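Local coordinates for Fe-regulated protein B (Neisseria meningitidis, PDB 4AIP) that imports iron across the outer membrane as a TonB-dependent transporter, possibly as iron-siderophore complexes, at residues D118-N123 and A166-T171; D262-V267 and K318-V323; N310-Y315 and D327-V332. All blocks are in the same frame, centred on the assembly; numbering follows the deposited sequence.

Interaction 1: D118-N123 and A166-T171; sequences DIKVDN and AIIAKT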
ATOM      1  N   ASP B 118      16.213  24.381 -14.113  1.00  9.85           N
ATOM      2  CA  ASP B 118      15.814  22.959 -14.181  1.00  8.52           C
ATOM      3  C   ASP B 118      16.426  22.313 -12.977  1.00  8.26           C
ATOM      4  O   ASP B 118      17.408  22.875 -12.443  1.00 10.13           O
ATOM      5  CB  ASP B 118      16.425  22.327 -15.445  1.00  7.57           C
ATOM      6  CG  ASP B 118      15.774  22.801 -16.709  1.00 12.93           C
ATOM      7  OD1 ASP B 118      14.514  22.887 -16.769  1.00 13.18           O
ATOM      8  OD2 ASP B 118      16.526  23.037 -17.674  1.00  8.03           O
ATOM      9  N   ILE B 119      15.871  21.181 -12.562  1.00  7.04           N
ATOM     10  CA  ILE B 119      16.458  20.276 -11.616  1.00  7.30           C
ATOM     11  C   ILE B 119      16.825  19.046 -12.439  1.00  8.01           C
ATOM     12  O   ILE B 119      15.944  18.404 -13.038  1.00  6.50           O
ATOM     13  CB  ILE B 119      15.439  19.829 -10.544  1.00  7.21           C
ATOM     14  CG1 ILE B 119      15.136  21.037  -9.607  1.00  7.77           C
ATOM     15  CG2 ILE B 119      16.005  18.628  -9.667  1.00  5.12           C
ATOM     16  CD1 ILE B 119      13.703  21.312  -9.463  1.00  6.23           C
ATOM     17  N   LYS B 120      18.116  18.714 -12.376  1.00  8.76           N
ATOM     18  CA  LYS B 120      18.681  17.615 -13.078  1.00  9.05           C
ATOM     19  C   LYS B 120      18.983  16.554 -12.086  1.00  9.60           C
ATOM     20  O   LYS B 120      19.690  16.836 -11.117  1.00 10.64           O
ATOM     21  CB  LYS B 120      19.972  18.108 -13.732  1.00  9.14           C
ATOM     22  CG  LYS B 120      19.709  19.102 -14.832  1.00 10.98           C
ATOM     23  CD  LYS B 120      20.995  19.462 -15.593  1.00 16.70           C
ATOM     24  CE  LYS B 120      20.764  20.663 -16.539  1.00 13.36           C
ATOM     25  NZ  LYS B 120      21.721  20.685 -17.729  1.00 22.00           N
ATOM     26  N   VAL B 121      18.430  15.347 -12.254  1.00 10.74           N
ATOM     27  CA  VAL B 121      18.906  14.232 -11.433  1.00 12.17           C
ATOM     28  C   VAL B 121      19.436  13.214 -12.367  1.00 10.64           C
ATOM     29  O   VAL B 121      18.810  12.956 -13.448  1.00  9.65           O
ATOM     30  CB  VAL B 121      17.883  13.695 -10.411  1.00 14.00           C
ATOM     31  CG1 VAL B 121      16.739  14.758 -10.092  1.00 15.17           C
ATOM     32  CG2 VAL B 121      17.361  12.374 -10.759  1.00 26.32           C
ATOM     33  N   ASP B 122      20.621  12.721 -12.021  1.00  9.97           N
ATOM     34  CA  ASP B 122      21.400  11.804 -12.838  1.00 11.45           C
ATOM     35  C   ASP B 122      21.403  12.268 -14.308  1.00 11.71           C
ATOM     36  O   ASP B 122      21.347  11.444 -15.232  1.00 10.92           O
ATOM     37  CB  ASP B 122      20.789  10.413 -12.741  1.00 12.27           C
ATOM     38  CG  ASP B 122      20.824   9.848 -11.324  1.00 19.14           C
ATOM     39  OD1 ASP B 122      21.811  10.112 -10.596  1.00 16.43           O
ATOM     40  OD2 ASP B 122      19.882   9.131 -10.960  1.00 14.01           O
ATOM     41  N   ASN B 123      21.420  13.588 -14.503  1.00 11.50           N
ATOM     42  CA  ASN B 123      21.509  14.169 -15.831  1.00 12.03           C
ATOM     43  C   ASN B 123      20.293  13.826 -16.727  1.00 12.12           C
ATOM     44  O   ASN B 123      20.461  13.512 -17.907  1.00 11.15           O
ATOM     45  CB  ASN B 123      22.821  13.789 -16.522  1.00 10.45           C
ATOM     46  CG  ASN B 123      23.243  14.823 -17.570  1.00 16.01           C
ATOM     47  OD1 ASN B 123      22.740  15.965 -17.596  1.00 22.88           O
ATOM     48  ND2 ASN B 123      24.149  14.409 -18.468  1.00 15.65           N
ATOM     49  N   ALA B 166      20.629  25.709 -13.105  1.00 10.23           N
ATOM     50  CA  ALA B 166      20.039  24.440 -12.705  1.00  8.60           C
ATOM     51  C   ALA B 166      20.433  23.984 -11.315  1.00  8.93           C
ATOM     52  O   ALA B 166      21.569  24.219 -10.860  1.00  8.26           O
ATOM     53  CB  ALA B 166      20.421  23.411 -13.694  1.00  8.05           C
ATOM     54  N   ILE B 167      19.487  23.360 -10.611  1.00  8.63           N
ATOM     55  CA  ILE B 167      19.887  22.502  -9.483  1.00  9.12           C
ATOM     56  C   ILE B 167      20.230  21.128 -10.087  1.00  9.67           C
ATOM     57  O   ILE B 167      19.463  20.610 -10.926  1.00  9.61           O
ATOM     58  CB  ILE B 167      18.816  22.386  -8.373  1.00  9.72           C
ATOM     59  CG1 ILE B 167      18.723  23.684  -7.614  1.00  8.57           C
ATOM     60  CG2 ILE B 167      19.221  21.343  -7.337  1.00  8.53           C
ATOM     61  CD1 ILE B 167      17.842  24.619  -8.212  1.00  8.55           C
ATOM     62  N   ILE B 168      21.388  20.595  -9.702  1.00  8.60           N
ATOM     63  CA  ILE B 168      21.922  19.389 -10.241  1.00 10.02           C
ATOM     64  C   ILE B 168      22.183  18.388  -9.110  1.00 10.76           C
ATOM     65  O   ILE B 168      22.911  18.681  -8.141  1.00 12.89           O
ATOM     66  CB  ILE B 168      23.245  19.709 -10.922  1.00 11.29           C
ATOM     67  CG1 ILE B 168      23.010  20.758 -12.062  1.00  9.42           C
ATOM     68  CG2 ILE B 168      23.988  18.402 -11.334  1.00 10.33           C
ATOM     69  CD1 ILE B 168      24.330  21.203 -12.746  1.00  9.89           C
ATOM     70  N   ALA B 169      21.597  17.207  -9.237  1.00 10.28           N
ATOM     71  CA  ALA B 169      21.678  16.214  -8.168  1.00  9.76           C
ATOM     72  C   ALA B 169      22.002  14.902  -8.779  1.00  9.45           C
ATOM     73  O   ALA B 169      21.552  14.631  -9.908  1.00 10.04           O
ATOM     74  CB  ALA B 169      20.353  16.121  -7.431  1.00 10.96           C
ATOM     75  N   LYS B 170      22.755  14.103  -8.011  1.00  8.82           N
ATOM     76  CA  LYS B 170      23.094  12.708  -8.320  1.00  9.10           C
ATOM     77  C   LYS B 170      22.464  11.823  -7.262  1.00 10.69           C
ATOM     78  O   LYS B 170      22.513  12.160  -6.083  1.00 10.73           O
ATOM     79  CB  LYS B 170      24.612  12.521  -8.328  1.00  7.60           C
ATOM     80  CG  LYS B 170      25.325  13.454  -9.289  1.00  9.33           C
ATOM     81  CD  LYS B 170      26.717  12.971  -9.585  1.00 21.08           C
ATOM     82  CE  LYS B 170      27.399  13.813 -10.677  1.00 43.67           C
ATOM     83  NZ  LYS B 170      28.844  13.937 -10.378  1.00 40.54           N
ATOM     84  N   THR B 171      21.828  10.732  -7.686  1.00 10.83           N
ATOM     85  CA  THR B 171      21.287   9.749  -6.765  1.00 10.64           C
ATOM     86  C   THR B 171      22.428   8.973  -6.075  1.00 10.53           C
ATOM     87  O   THR B 171      23.576   8.903  -6.540  1.00 10.13           O
ATOM     88  CB  THR B 171      20.350   8.787  -7.466  1.00 11.30           C
ATOM     89  OG1 THR B 171      21.069   8.227  -8.582  1.00 11.68           O
ATOM     90  CG2 THR B 171      19.133   9.541  -7.959  1.00 10.32           C
TER
HETATM   91  O   HOH W   1      21.885  15.589 -12.815  1.00  8.71           O

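Interaction 2: D262-V267 and K318-V323; sequences DDHRIV and KNLGFV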
ATOM      1  N   ASP B 262      39.050  -0.832 -13.507  1.00 36.80           N
ATOM      2  CA  ASP B 262      38.234   0.255 -12.955  1.00 35.60           C
ATOM      3  C   ASP B 262      38.123   1.481 -13.817  1.00 36.73           C
ATOM      4  O   ASP B 262      37.873   2.584 -13.289  1.00 37.43           O
ATOM      5  CB  ASP B 262      38.716   0.671 -11.560  1.00 31.31           C
ATOM      6  CG  ASP B 262      38.529  -0.433 -10.556  1.00 28.70           C
ATOM      7  OD1 ASP B 262      37.991  -1.521 -10.932  1.00 25.99           O
ATOM      8  OD2 ASP B 262      38.914  -0.228  -9.381  1.00 27.25           O
ATOM      9  N   ASP B 263      38.298   1.292 -15.121  1.00 37.52           N
ATOM     10  CA  ASP B 263      38.201   2.387 -16.044  1.00 38.21           C
ATOM     11  C   ASP B 263      36.873   2.361 -16.806  1.00 36.89           C
ATOM     12  O   ASP B 263      36.559   3.242 -17.588  1.00 37.51           O
ATOM     13  CB  ASP B 263      39.493   2.483 -16.885  1.00 39.76           C
ATOM     14  CG  ASP B 263      40.664   3.167 -16.105  1.00 44.09           C
ATOM     15  OD1 ASP B 263      40.434   4.016 -15.183  1.00 48.70           O
ATOM     16  OD2 ASP B 263      41.834   2.849 -16.406  1.00 47.66           O
ATOM     17  N   HIS B 264      36.051   1.372 -16.516  1.00 35.25           N
ATOM     18  CA  HIS B 264      34.734   1.268 -17.118  1.00 32.70           C
ATOM     19  C   HIS B 264      33.616   1.013 -16.092  1.00 29.57           C
ATOM     20  O   HIS B 264      33.789   0.223 -15.149  1.00 30.17           O
ATOM     21  CB  HIS B 264      34.745   0.122 -18.123  1.00 34.18           C
ATOM     22  CG  HIS B 264      35.597   0.387 -19.319  1.00 37.85           C
ATOM     23  ND1 HIS B 264      36.983   0.330 -19.287  1.00 40.58           N
ATOM     24  CD2 HIS B 264      35.259   0.726 -20.593  1.00 39.23           C
ATOM     25  CE1 HIS B 264      37.456   0.626 -20.487  1.00 40.79           C
ATOM     26  NE2 HIS B 264      36.435   0.864 -21.298  1.00 41.17           N
ATOM     27  N   ARG B 265      32.464   1.656 -16.289  1.00 22.87           N
ATOM     28  CA  ARG B 265      31.318   1.425 -15.430  1.00 18.84           C
ATOM     29  C   ARG B 265      29.952   1.569 -16.126  1.00 18.01           C
ATOM     30  O   ARG B 265      29.712   2.591 -16.789  1.00 16.22           O
ATOM     31  CB  ARG B 265      31.380   2.348 -14.232  1.00 19.29           C
ATOM     32  CG  ARG B 265      30.209   2.086 -13.207  1.00 20.53           C
ATOM     33  CD  ARG B 265      30.342   2.935 -11.951  1.00 19.75           C
ATOM     34  NE  ARG B 265      29.262   2.706 -10.981  1.00 21.47           N
ATOM     35  CZ  ARG B 265      29.124   1.629 -10.190  1.00 21.43           C
ATOM     36  NH1 ARG B 265      29.940   0.571 -10.268  1.00 20.10           N
ATOM     37  NH2 ARG B 265      28.102   1.582  -9.353  1.00 20.13           N
ATOM     38  N   ILE B 266      29.057   0.577 -15.943  1.00 14.84           N
ATOM     39  CA  ILE B 266      27.673   0.689 -16.423  1.00 14.17           C
ATOM     40  C   ILE B 266      26.798   0.628 -15.196  1.00 12.89           C
ATOM     41  O   ILE B 266      26.998  -0.223 -14.365  1.00 11.55           O
ATOM     42  CB  ILE B 266      27.273  -0.410 -17.414  1.00 14.92           C
ATOM     43  CG1 ILE B 266      28.003  -0.213 -18.720  1.00 19.15           C
ATOM     44  CG2 ILE B 266      25.814  -0.340 -17.769  1.00 18.24           C
ATOM     45  CD1 ILE B 266      28.731  -1.460 -19.229  1.00 21.68           C
ATOM     46  N   VAL B 267      25.811   1.513 -15.109  1.00 12.52           N
ATOM     47  CA  VAL B 267      24.895   1.544 -14.008  1.00 13.86           C
ATOM     48  C   VAL B 267      23.464   1.576 -14.512  1.00 12.12           C
ATOM     49  O   VAL B 267      23.117   2.353 -15.408  1.00 12.06           O
ATOM     50  CB  VAL B 267      25.164   2.785 -13.122  1.00 15.61           C
ATOM     51  CG1 VAL B 267      24.188   2.817 -11.972  1.00 17.75           C
ATOM     52  CG2 VAL B 267      26.548   2.699 -12.560  1.00 18.42           C
ATOM     53  N   LYS B 318      36.991   5.559 -19.055  1.00 38.31           N
ATOM     54  CA  LYS B 318      38.158   6.404 -18.875  1.00 39.50           C
ATOM     55  C   LYS B 318      39.342   5.733 -19.551  1.00 39.27           C
ATOM     56  O   LYS B 318      39.433   4.506 -19.480  1.00 40.08           O
ATOM     57  CB  LYS B 318      38.488   6.450 -17.391  1.00 39.87           C
ATOM     58  CG  LYS B 318      38.104   7.707 -16.694  1.00 43.40           C
ATOM     59  CD  LYS B 318      38.399   7.590 -15.243  1.00 46.93           C
ATOM     60  CE  LYS B 318      37.294   6.823 -14.546  1.00 50.87           C
ATOM     61  NZ  LYS B 318      37.433   7.086 -13.109  1.00 52.59           N
ATOM     62  N   ASN B 319      40.272   6.482 -20.163  1.00 35.45           N
ATOM     63  CA  ASN B 319      41.488   5.877 -20.780  1.00 33.38           C
ATOM     64  C   ASN B 319      41.153   4.883 -21.894  1.00 32.78           C
ATOM     65  O   ASN B 319      41.640   3.751 -21.916  1.00 31.61           O
ATOM     66  CB  ASN B 319      42.410   5.202 -19.735  1.00 31.53           C
ATOM     67  CG  ASN B 319      42.966   6.193 -18.696  1.00 34.38           C
ATOM     68  OD1 ASN B 319      42.886   7.427 -18.855  1.00 28.07           O
ATOM     69  ND2 ASN B 319      43.545   5.651 -17.633  1.00 33.66           N
ATOM     70  N   LEU B 320      40.293   5.307 -22.811  1.00 32.68           N
ATOM     71  CA  LEU B 320      39.783   4.426 -23.853  1.00 32.56           C
ATOM     72  C   LEU B 320      40.706   4.414 -25.080  1.00 33.50           C
ATOM     73  O   LEU B 320      40.393   3.753 -26.099  1.00 33.75           O
ATOM     74  CB  LEU B 320      38.375   4.836 -24.269  1.00 31.48           C
ATOM     75  CG  LEU B 320      37.184   4.496 -23.397  1.00 29.45           C
ATOM     76  CD1 LEU B 320      36.749   5.679 -22.666  1.00 30.00           C
ATOM     77  CD2 LEU B 320      36.087   4.094 -24.323  1.00 30.51           C
ATOM     78  N   GLY B 321      41.818   5.159 -24.972  1.00 32.98           N
ATOM     79  CA  GLY B 321      42.789   5.322 -26.040  1.00 32.86           C
ATOM     80  C   GLY B 321      42.323   6.306 -27.095  1.00 32.78           C
ATOM     81  O   GLY B 321      43.033   7.260 -27.411  1.00 30.70           O
ATOM     82  N   PHE B 322      41.134   6.063 -27.648  1.00 33.21           N
ATOM     83  CA  PHE B 322      40.588   6.984 -28.619  1.00 35.07           C
ATOM     84  C   PHE B 322      40.031   8.232 -27.948  1.00 36.34           C
ATOM     85  O   PHE B 322      39.800   9.244 -28.609  1.00 38.11           O
ATOM     86  CB  PHE B 322      39.628   6.348 -29.662  1.00 34.26           C
ATOM     87  CG  PHE B 322      38.450   5.585 -29.099  1.00 35.63           C
ATOM     88  CD1 PHE B 322      37.305   6.247 -28.638  1.00 36.14           C
ATOM     89  CD2 PHE B 322      38.444   4.175 -29.138  1.00 37.87           C
ATOM     90  CE1 PHE B 322      36.189   5.518 -28.172  1.00 38.20           C
ATOM     91  CE2 PHE B 322      37.343   3.429 -28.683  1.00 38.21           C
ATOM     92  CZ  PHE B 322      36.210   4.087 -28.199  1.00 38.87           C
ATOM     93  N   VAL B 323      39.852   8.174 -26.632  1.00 36.60           N
ATOM     94  CA  VAL B 323      39.323   9.309 -25.884  1.00 36.49           C
ATOM     95  C   VAL B 323      39.738   9.079 -24.455  1.00 36.72           C
ATOM     96  O   VAL B 323      39.933   7.930 -24.064  1.00 36.93           O
ATOM     97  CB  VAL B 323      37.805   9.435 -26.111  1.00 36.63           C
ATOM     98  CG1 VAL B 323      36.955   8.681 -25.048  1.00 32.62           C
ATOM     99  CG2 VAL B 323      37.437  10.869 -26.264  1.00 37.90           C
TER

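Interaction 3: N310-Y315 and D327-V332; sequences NTNLAY and DANAYV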
ATOM      1  N   ASN B 310      12.206   7.727 -13.093  1.00 14.30           N
ATOM      2  CA  ASN B 310      13.249   7.769 -14.032  1.00 14.17           C
ATOM      3  C   ASN B 310      13.897   6.408 -14.065  1.00 13.82           C
ATOM      4  O   ASN B 310      14.379   5.930 -13.024  1.00 13.54           O
ATOM      5  CB  ASN B 310      14.288   8.793 -13.558  1.00 14.63           C
ATOM      6  CG  ASN B 310      15.297   9.117 -14.651  1.00 20.23           C
ATOM      7  OD1 ASN B 310      14.972   8.961 -15.838  1.00 22.28           O
ATOM      8  ND2 ASN B 310      16.524   9.540 -14.270  1.00 33.10           N
ATOM      9  N   THR B 311      13.891   5.780 -15.237  1.00 11.73           N
ATOM     10  CA  THR B 311      14.836   4.685 -15.474  1.00 11.75           C
ATOM     11  C   THR B 311      15.983   5.214 -16.329  1.00 11.19           C
ATOM     12  O   THR B 311      15.743   5.849 -17.355  1.00 10.91           O
ATOM     13  CB  THR B 311      14.203   3.484 -16.216  1.00 12.93           C
ATOM     14  OG1 THR B 311      12.933   3.148 -15.654  1.00 11.94           O
ATOM     15  CG2 THR B 311      15.064   2.309 -16.094  1.00  6.83           C
ATOM     16  N   ASN B 312      17.207   4.948 -15.885  1.00 11.48           N
ATOM     17  CA  ASN B 312      18.408   5.577 -16.413  1.00 11.50           C
ATOM     18  C   ASN B 312      19.484   4.551 -16.645  1.00 10.63           C
ATOM     19  O   ASN B 312      19.792   3.781 -15.732  1.00 11.57           O
ATOM     20  CB  ASN B 312      18.962   6.572 -15.388  1.00 14.19           C
ATOM     21  CG  ASN B 312      20.160   7.390 -15.958  1.00 14.68           C
ATOM     22  OD1 ASN B 312      19.971   8.236 -16.832  1.00 18.05           O
ATOM     23  ND2 ASN B 312      21.361   7.136 -15.481  1.00  9.82           N
ATOM     24  N   LEU B 313      20.076   4.549 -17.845  1.00  9.76           N
ATOM     25  CA  LEU B 313      21.256   3.745 -18.106  1.00  8.20           C
ATOM     26  C   LEU B 313      22.433   4.686 -18.264  1.00  8.48           C
ATOM     27  O   LEU B 313      22.353   5.650 -19.052  1.00  9.82           O
ATOM     28  CB  LEU B 313      21.107   2.964 -19.381  1.00  7.74           C
ATOM     29  CG  LEU B 313      22.312   2.066 -19.759  1.00  6.74           C
ATOM     30  CD1 LEU B 313      22.566   0.936 -18.771  1.00  7.10           C
ATOM     31  CD2 LEU B 313      22.021   1.430 -21.142  1.00  7.49           C
ATOM     32  N   ALA B 314      23.526   4.407 -17.576  1.00  6.72           N
ATOM     33  CA  ALA B 314      24.621   5.309 -17.574  1.00  7.27           C
ATOM     34  C   ALA B 314      25.853   4.557 -17.754  1.00  9.16           C
ATOM     35  O   ALA B 314      26.055   3.494 -17.114  1.00  9.62           O
ATOM     36  CB  ALA B 314      24.729   6.090 -16.160  1.00  6.77           C
ATOM     37  N   TYR B 315      26.752   5.137 -18.530  1.00 10.50           N
ATOM     38  CA  TYR B 315      28.038   4.524 -18.757  1.00 13.74           C
ATOM     39  C   TYR B 315      29.128   5.565 -18.556  1.00 16.33           C
ATOM     40  O   TYR B 315      28.977   6.699 -18.992  1.00 14.34           O
ATOM     41  CB  TYR B 315      28.110   3.986 -20.182  1.00 12.48           C
ATOM     42  CG  TYR B 315      29.512   3.646 -20.612  1.00 15.81           C
ATOM     43  CD1 TYR B 315      30.182   2.590 -20.036  1.00 14.60           C
ATOM     44  CD2 TYR B 315      30.166   4.388 -21.591  1.00 16.50           C
ATOM     45  CE1 TYR B 315      31.464   2.261 -20.409  1.00 13.86           C
ATOM     46  CE2 TYR B 315      31.442   4.040 -22.005  1.00 17.39           C
ATOM     47  CZ  TYR B 315      32.079   2.984 -21.403  1.00 18.63           C
ATOM     48  OH  TYR B 315      33.370   2.680 -21.769  1.00 20.80           O
ATOM     49  N   ASP B 327      31.279   9.912 -21.107  1.00 24.96           N
ATOM     50  CA  ASP B 327      30.096   9.777 -20.268  1.00 20.18           C
ATOM     51  C   ASP B 327      28.905   9.726 -21.126  1.00 17.94           C
ATOM     52  O   ASP B 327      28.745  10.591 -22.029  1.00 18.16           O
ATOM     53  CB  ASP B 327      29.923  11.005 -19.416  1.00 20.21           C
ATOM     54  CG  ASP B 327      30.720  10.911 -18.213  1.00 23.05           C
ATOM     55  OD1 ASP B 327      31.922  10.552 -18.321  1.00 25.07           O
ATOM     56  OD2 ASP B 327      30.156  11.172 -17.128  1.00 25.47           O
ATOM     57  N   ALA B 328      28.032   8.780 -20.809  1.00 13.82           N
ATOM     58  CA  ALA B 328      26.818   8.704 -21.549  1.00 12.49           C
ATOM     59  C   ALA B 328      25.727   8.272 -20.588  1.00 10.72           C
ATOM     60  O   ALA B 328      26.027   7.750 -19.506  1.00  9.95           O
ATOM     61  CB  ALA B 328      26.975   7.753 -22.726  1.00 13.76           C
ATOM     62  N   ASN B 329      24.488   8.442 -21.023  1.00  9.18           N
ATOM     63  CA  ASN B 329      23.309   8.482 -20.173  1.00 11.62           C
ATOM     64  C   ASN B 329      22.214   8.240 -21.261  1.00 10.68           C
ATOM     65  O   ASN B 329      22.283   8.823 -22.345  1.00  7.20           O
ATOM     66  CB  ASN B 329      23.232   9.934 -19.608  1.00 14.50           C
ATOM     67  CG  ASN B 329      21.993  10.227 -18.880  1.00 18.10           C
ATOM     68  OD1 ASN B 329      21.464   9.387 -18.226  1.00 25.22           O
ATOM     69  ND2 ASN B 329      21.563  11.436 -18.902  1.00 21.53           N
ATOM     70  N   ALA B 330      21.270   7.345 -21.001  1.00  9.77           N
ATOM     71  CA  ALA B 330      20.029   7.267 -21.799  1.00 10.08           C
ATOM     72  C   ALA B 330      18.978   6.979 -20.772  1.00  9.70           C
ATOM     73  O   ALA B 330      19.182   6.157 -19.892  1.00  9.32           O
ATOM     74  CB  ALA B 330      20.085   6.140 -22.840  1.00 12.93           C
ATOM     75  N   TYR B 331      17.851   7.654 -20.842  1.00  8.86           N
ATOM     76  CA  TYR B 331      16.927   7.541 -19.749  1.00 10.51           C
ATOM     77  C   TYR B 331      15.537   7.693 -20.267  1.00 10.83           C
ATOM     78  O   TYR B 331      15.341   8.137 -21.382  1.00  8.68           O
ATOM     79  CB  TYR B 331      17.184   8.675 -18.738  1.00 13.39           C
ATOM     80  CG  TYR B 331      17.003  10.101 -19.248  1.00 16.51           C
ATOM     81  CD1 TYR B 331      15.769  10.717 -19.195  1.00 19.20           C
ATOM     82  CD2 TYR B 331      18.089  10.830 -19.739  1.00 19.03           C
ATOM     83  CE1 TYR B 331      15.587  12.022 -19.654  1.00 20.51           C
ATOM     84  CE2 TYR B 331      17.933  12.129 -20.166  1.00 20.30           C
ATOM     85  CZ  TYR B 331      16.680  12.709 -20.125  1.00 20.11           C
ATOM     86  OH  TYR B 331      16.545  13.982 -20.536  1.00 21.22           O
ATOM     87  N   VAL B 332      14.571   7.388 -19.412  1.00 12.05           N
ATOM     88  CA  VAL B 332      13.156   7.712 -19.663  1.00 13.69           C
ATOM     89  C   VAL B 332      12.544   8.237 -18.374  1.00 13.09           C
ATOM     90  O   VAL B 332      12.562   7.554 -17.376  1.00 13.14           O
ATOM     91  CB  VAL B 332      12.368   6.487 -20.218  1.00 15.81           C
ATOM     92  CG1 VAL B 332      12.616   5.282 -19.382  1.00 19.60           C
ATOM     93  CG2 VAL B 332      10.904   6.724 -20.301  1.00 18.34           C
TER

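Interaction 1: D118-N123 and A166-T171
Asp122 grips Thr171 with both oxygens of its carboxylate. Asp122 OD2 uses its syn lone pair to accept the hydroxyl OG1 of Thr171 at 2.8 Å. Asp122 OD1 accepts the backbone N of Thr171 at 3.0 Å, again on the syn side but 31° out of the carboxylate plane. The two side chains cross at about a right angle. Thr171 OG1 sits between its own backbone N and carbonyl carbon (chi1 54°), which brings hydroxyl and N-H to the same carboxylate. Two bonds therefore fix the rotation of that group.

Next to this pair the backbones run as parallel strands. Ile167 N bonds to Asp118 O, Lys120 N to Ile167 O and Ala169 N to Lys120 O. Asp122 N then reaches Ala169 O at 3.0 Å. A water accepts from Asn123 N and donates to the same Ala169 O. This pair is the parallel edge of the four-stranded mixed sheet of the plug domain, with strand 144-151 antiparallel on the other flank of 166-171.

Ile119 and Ile167 lie side by side on one face, with Ile119 CG1 4.1 Å from Ile167 CB. On the other face Lys120 CE lies 4.0 Å from Ala166 CB, and Lys120 makes a cation-pi contact with Tyr125. Further out, Asp118 OD2 forms a salt bridge with Arg506, and Thr171 OG1 is also hydrogen-bonded to Lys254 NZ. Both partners lie on barrel strands.

Interaction 2: D262-V267 and K318-V323
Two neighbouring turns at one rim of the beta barrel meet where Asp263 touches Lys318. The turn before strand 264-276 lies there beside the end of strand 302-318. One hydrogen bond joins the two backbones. Lys318 N donates to Asp263 O at 2.8 Å, in the carbonyl plane, with an angle of 144° at the hydrogen.

The Asp263 side chain lies across the Lys318 backbone, and Asp263 CB comes to 3.3 Å from Lys318 O. The two side chains cross at about a right angle. Asp263 OD1 faces the aliphatic part of the lysine, 3.8 Å from Lys318 CB. The lysine chain bends at chi3 (-81°), and its NZ stays 4.8 Å from Asp263 OD1. The opposite charges are thus near each other without a direct ion pair, and any attraction is probably weak. Asp263 OD2 lies 3.5 Å from Asn319 ND2, with carboxylate and amide planes 70° apart.

Such short turns link neighbouring strands of TonB-dependent barrels at the rim that is probably periplasmic. Here the antiparallel pairing carries on into the wall, where Arg265 bonds to Thr316 through the backbone. Leu320 N bonds to Val323 O at 2.9 Å, across the turn that contains Gly321.

Toward Leu320 the contact is looser. His264 NE2 approaches Leu320 CG at 4.3 Å. The His264 ring also meets Phe259, and both His264 and Leu320 pack on Tyr315.

Interaction 3: N310-Y315 and D327-V332
Leu313 and Ala330 form the middle hydrogen-bonded pair of an antiparallel hairpin in the barrel wall, strands 302-318 and 325-339. Leu313 N donates to Ala330 O at 2.8 Å in a nearly straight bond, 175° at the hydrogen. Ala330 N returns a bond to Leu313 O at 2.8 Å. Thr311 with Val332 and Tyr315 with Ala328 repeat this double exchange, so six backbone bonds hold the strands. They are not all alike. Tyr315 N meets Ala328 O at 2.9 Å from above the carbonyl plane, 42° out of it, and so is not directed at a lone pair.

The tight side carries Asn312, Asn329 and Tyr331, all three buried. Asn312 and Tyr331 are a non-hydrogen-bonded pair. Tyr331 CA comes to 3.2 Å from Thr311 O in a CA-H...O contact, and Tyr331 CB lies 3.5 Å from Thr311 O. The amide orientations of Asn310, Asn312 and Asn329 are doubtful. This face looks toward the plug, where Asn310 and Tyr331 touch Ala124.

The other face is looser. Leu313 and Ala330 are exposed. Side chain meets side chain here where Thr311 CB lies 4.0 Å from Val332 CG1. Val332 CG1 sits between its backbone N and carbonyl carbon (chi1 49°), which turns it toward Thr311. Thr311 OG1 is hydrogen-bonded to His270 ND1, and Thr311 also packs on Phe193 of a second subunit. The side chain of Thr311 is about 6 Å from a bound N8E detergent molecule.

Backbone bonds carry the cohesion here, while amides and a buried tyrosine face inward and mostly apolar groups face outward, as expected for a barrel wall with a lipid-facing exterior.

From the N terminus, interaction 1 comes first. It closes a loop of 42 residues within the plug sheet before either barrel contact opens. The other two cross along the chain: 262-267 precedes 310-315, then 318-323 precedes 327-332. Interaction 2 spans 50 residues between neighbouring barrel strands, and interaction 3 closes the hairpin that follows. Both use strand 302-318: interaction 3 its middle part, interaction 2 its end at Lys318 and the turn that follows. Val267 N lies 2.8 Å from Ala314 O, a probable hydrogen bond that joins them. The plug loop packs against the barrel wall where Asn123 O lies 3.7 Å from Tyr331 CE2, so interaction 1 touches interaction 3. Interactions 1 and 2 do not touch.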